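Local coordinates for protein glycerol dehydratase (Clostridium butyricum, PDB 1R9D) that probably dehydrates glycerol without coenzyme B12, as a lyase of the glycyl radical enzyme family related to pyruvate formate lyase, at residues His332-Gln340 against Tyr764-Asp772. Numbering follows the deposited sequence.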
loop_
_atom_site.group_PDB
_atom_site.type_symbol
_atom_site.label_atom_id
_atom_site.label_comp_id
_atom_site.label_asym_id
_atom_site.label_seq_id
_atom_site.Cartn_x
_atom_site.Cartn_y
_atom_site.Cartn_z
ATOM N N HIS A 332 31.692 -7.177 -1.503
ATOM C CA HIS A 332 31.487 -5.896 -0.821
ATOM C C HIS A 332 31.613 -6.051 0.689
ATOM O O HIS A 332 31.990 -5.108 1.388
ATOM C CB HIS A 332 30.082 -5.335 -1.083
ATOM C CG HIS A 332 29.687 -5.284 -2.524
ATOM N ND1 HIS A 332 28.431 -4.880 -2.926
ATOM C CD2 HIS A 332 30.361 -5.597 -3.654
ATOM C CE1 HIS A 332 28.349 -4.948 -4.242
ATOM N NE2 HIS A 332 29.507 -5.382 -4.708
ATOM N N PHE A 333 31.274 -7.237 1.191
ATOM C CA PHE A 333 31.307 -7.509 2.624
ATOM C C PHE A 333 32.051 -8.815 2.915
ATOM O O PHE A 333 31.438 -9.811 3.299
ATOM C CB PHE A 333 29.876 -7.616 3.170
ATOM C CG PHE A 333 28.944 -6.520 2.695
ATOM C CD1 PHE A 333 28.042 -6.753 1.661
ATOM C CD2 PHE A 333 28.963 -5.262 3.292
ATOM C CE1 PHE A 333 27.169 -5.751 1.229
ATOM C CE2 PHE A 333 28.095 -4.248 2.866
ATOM C CZ PHE A 333 27.197 -4.493 1.836
ATOM N N GLY A 334 33.372 -8.811 2.758
ATOM C CA GLY A 334 34.129 -10.031 2.989
ATOM C C GLY A 334 34.477 -10.380 4.423
ATOM O O GLY A 334 34.638 -9.502 5.266
ATOM N N GLY A 335 34.587 -11.681 4.699
ATOM C CA GLY A 335 34.953 -12.132 6.034
ATOM C C GLY A 335 33.841 -12.448 7.025
ATOM O O GLY A 335 34.024 -12.256 8.229
ATOM N N TYR A 336 32.699 -12.931 6.533
ATOM C CA TYR A 336 31.562 -13.275 7.395
ATOM C C TYR A 336 31.190 -12.147 8.362
ATOM O O TYR A 336 30.898 -12.408 9.528
ATOM C CB TYR A 336 31.892 -14.504 8.245
ATOM C CG TYR A 336 32.257 -15.763 7.495
ATOM C CD1 TYR A 336 33.413 -16.471 7.828
ATOM C CD2 TYR A 336 31.420 -16.293 6.513
ATOM C CE1 TYR A 336 33.726 -17.681 7.206
ATOM C CE2 TYR A 336 31.728 -17.508 5.883
ATOM C CZ TYR A 336 32.881 -18.193 6.240
ATOM O OH TYR A 336 33.191 -19.401 5.643
ATOM N N PRO A 337 31.176 -10.885 7.895
ATOM C CA PRO A 337 30.844 -9.753 8.770
ATOM C C PRO A 337 29.369 -9.461 9.059
ATOM O O PRO A 337 28.522 -9.571 8.175
ATOM C CB PRO A 337 31.504 -8.582 8.052
ATOM C CG PRO A 337 31.212 -8.913 6.621
ATOM C CD PRO A 337 31.536 -10.406 6.547
ATOM N N MET A 338 29.084 -9.077 10.304
ATOM C CA MET A 338 27.732 -8.705 10.724
ATOM C C MET A 338 27.718 -7.233 11.132
ATOM O O MET A 338 26.652 -6.630 11.276
ATOM C CB MET A 338 27.248 -9.566 11.897
ATOM C CG MET A 338 26.909 -11.004 11.507
ATOM S SD MET A 338 25.867 -11.136 10.047
ATOM C CE MET A 338 24.349 -10.323 10.600
ATOM N N TYR A 339 28.908 -6.671 11.332
ATOM C CA TYR A 339 29.067 -5.258 11.704
ATOM C C TYR A 339 28.260 -4.784 12.916
ATOM O O TYR A 339 27.624 -3.732 12.868
ATOM C CB TYR A 339 28.712 -4.364 10.510
ATOM C CG TYR A 339 29.382 -4.744 9.209
ATOM C CD1 TYR A 339 28.755 -5.599 8.302
ATOM C CD2 TYR A 339 30.648 -4.251 8.884
ATOM C CE1 TYR A 339 29.367 -5.952 7.104
ATOM C CE2 TYR A 339 31.271 -4.602 7.688
ATOM C CZ TYR A 339 30.629 -5.449 6.804
ATOM O OH TYR A 339 31.246 -5.799 5.623
ATOM N N GLN A 340 28.296 -5.541 14.007
ATOM C CA GLN A 340 27.560 -5.167 15.212
ATOM C C GLN A 340 28.441 -4.255 16.065
ATOM O O GLN A 340 29.228 -4.722 16.895
ATOM C CB GLN A 340 27.175 -6.433 15.982
ATOM C CG GLN A 340 26.389 -7.414 15.122
ATOM C CD GLN A 340 26.389 -8.823 15.680
ATOM O OE1 GLN A 340 25.354 -9.336 16.112
ATOM N NE2 GLN A 340 27.557 -9.456 15.677
ATOM N N TYR A 764 35.768 -2.761 10.564
ATOM C CA TYR A 764 35.484 -4.048 11.187
ATOM C C TYR A 764 36.712 -4.931 11.091
ATOM O O TYR A 764 37.566 -4.730 10.226
ATOM C CB TYR A 764 34.310 -4.749 10.491
ATOM C CG TYR A 764 34.591 -5.285 9.093
ATOM C CD1 TYR A 764 34.722 -6.662 8.860
ATOM C CD2 TYR A 764 34.673 -4.429 7.999
ATOM C CE1 TYR A 764 34.913 -7.160 7.564
ATOM C CE2 TYR A 764 34.868 -4.916 6.706
ATOM C CZ TYR A 764 34.982 -6.282 6.495
ATOM O OH TYR A 764 35.129 -6.757 5.210
ATOM N N SER A 765 36.791 -5.910 11.984
ATOM C CA SER A 765 37.899 -6.851 11.988
ATOM C C SER A 765 37.379 -8.176 11.445
ATOM O O SER A 765 36.167 -8.401 11.393
ATOM C CB SER A 765 38.442 -7.024 13.406
ATOM O OG SER A 765 39.036 -5.819 13.872
ATOM N N ALA A 766 38.286 -9.050 11.024
ATOM C CA ALA A 766 37.870 -10.334 10.486
ATOM C C ALA A 766 38.924 -11.400 10.687
ATOM O O ALA A 766 40.089 -11.100 10.941
ATOM C CB ALA A 766 37.566 -10.204 8.996
ATOM N N GLN A 767 38.489 -12.650 10.585
ATOM C CA GLN A 767 39.389 -13.785 10.689
ATOM C C GLN A 767 40.118 -13.745 9.352
ATOM O O GLN A 767 39.520 -13.978 8.296
ATOM C CB GLN A 767 38.579 -15.076 10.829
ATOM C CG GLN A 767 39.389 -16.355 10.730
ATOM C CD GLN A 767 38.509 -17.591 10.829
ATOM O OE1 GLN A 767 37.407 -17.623 10.278
ATOM N NE2 GLN A 767 38.996 -18.619 11.519
ATOM N N PHE A 768 41.405 -13.422 9.400
ATOM C CA PHE A 768 42.208 -13.302 8.194
ATOM C C PHE A 768 42.019 -14.412 7.155
ATOM O O PHE A 768 41.852 -14.126 5.969
ATOM C CB PHE A 768 43.690 -13.192 8.570
ATOM C CG PHE A 768 44.586 -12.862 7.412
ATOM C CD1 PHE A 768 44.566 -11.593 6.840
ATOM C CD2 PHE A 768 45.436 -13.826 6.877
ATOM C CE1 PHE A 768 45.383 -11.287 5.751
ATOM C CE2 PHE A 768 46.255 -13.530 5.790
ATOM C CZ PHE A 768 46.228 -12.258 5.226
ATOM N N ILE A 769 42.035 -15.672 7.590
ATOM C CA ILE A 769 41.896 -16.780 6.648
ATOM C C ILE A 769 40.511 -16.941 6.025
ATOM O O ILE A 769 40.327 -17.780 5.142
ATOM C CB ILE A 769 42.316 -18.139 7.287
ATOM C CG1 ILE A 769 41.368 -18.511 8.427
ATOM C CG2 ILE A 769 43.751 -18.052 7.790
ATOM C CD1 ILE A 769 41.603 -19.912 8.983
ATOM N N SER A 770 39.537 -16.150 6.470
ATOM C CA SER A 770 38.189 -16.241 5.909
ATOM C C SER A 770 38.035 -15.265 4.747
ATOM O O SER A 770 37.056 -15.320 4.002
ATOM C CB SER A 770 37.128 -15.935 6.976
ATOM O OG SER A 770 37.086 -14.548 7.295
ATOM N N LEU A 771 39.017 -14.382 4.593
ATOM C CA LEU A 771 39.002 -13.372 3.537
ATOM C C LEU A 771 39.544 -13.861 2.202
ATOM O O LEU A 771 40.483 -14.653 2.157
ATOM C CB LEU A 771 39.835 -12.164 3.971
ATOM C CG LEU A 771 39.392 -11.379 5.199
ATOM C CD1 LEU A 771 40.486 -10.387 5.584
ATOM C CD2 LEU A 771 38.091 -10.653 4.891
ATOM N N ASP A 772 38.958 -13.373 1.115
ATOM C CA ASP A 772 39.414 -13.725 -0.224
ATOM C C ASP A 772 40.837 -13.175 -0.354
ATOM O O ASP A 772 41.166 -12.150 0.246
ATOM C CB ASP A 772 38.496 -13.092 -1.271
ATOM C CG ASP A 772 38.888 -13.449 -2.689
ATOM O OD1 ASP A 772 39.694 -12.703 -3.294
ATOM O OD2 ASP A 772 38.394 -14.482 -3.199
HETATM O O HOH W 1 35.785 -13.457 10.013
#
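G335 and L771 bring the two backbones together, CA to CA 4.9 Å, where the irregular loop 332-340 passes the 3-10 turn that follows strand 765-767; the CA atoms of Y339 and Y764 come to 6.6 Å. The Y764 side chain makes most of the contact. Its OH donates to the carbonyl O of G334 over 2.8 Å, in the carbonyl plane and on a lone pair, which fixes the far end of the ring. One ring face receives the edge of Y339 in a T-shaped stack, planes at 65°, with Y339 CE2 only 3.4 Å from Y764 CD2, while CB of P337 lies against CD1 and CE1 of Y764. Its chi1 of 71° directs the Y764 ring toward 332-340. L771 CD2 packs 3.7 Å from CA of G335, where a CB would clash with that methyl and, at this phi of 92°, jam against G334 O, so the site calls for glycine. A water donates to G335 O and S770 OG and accepts from Q767 N; Q767 O accepts both the backbone N-H and the hydroxyl of S770, and S770 CB rests by CE1 of Y336. D107 receives the backbone N-H groups of G335 and Y336, and the Y336 hydroxyl hydrogen-bonds to the backbone O of A108. Y764 directly follows G763, the predicted glycyl radical site, and the Y339 side chain comes within about 3 Å (nearest atoms) of bound glycerol, consistent with the tyrosine pair joining the glycyl-radical loop to the substrate pocket.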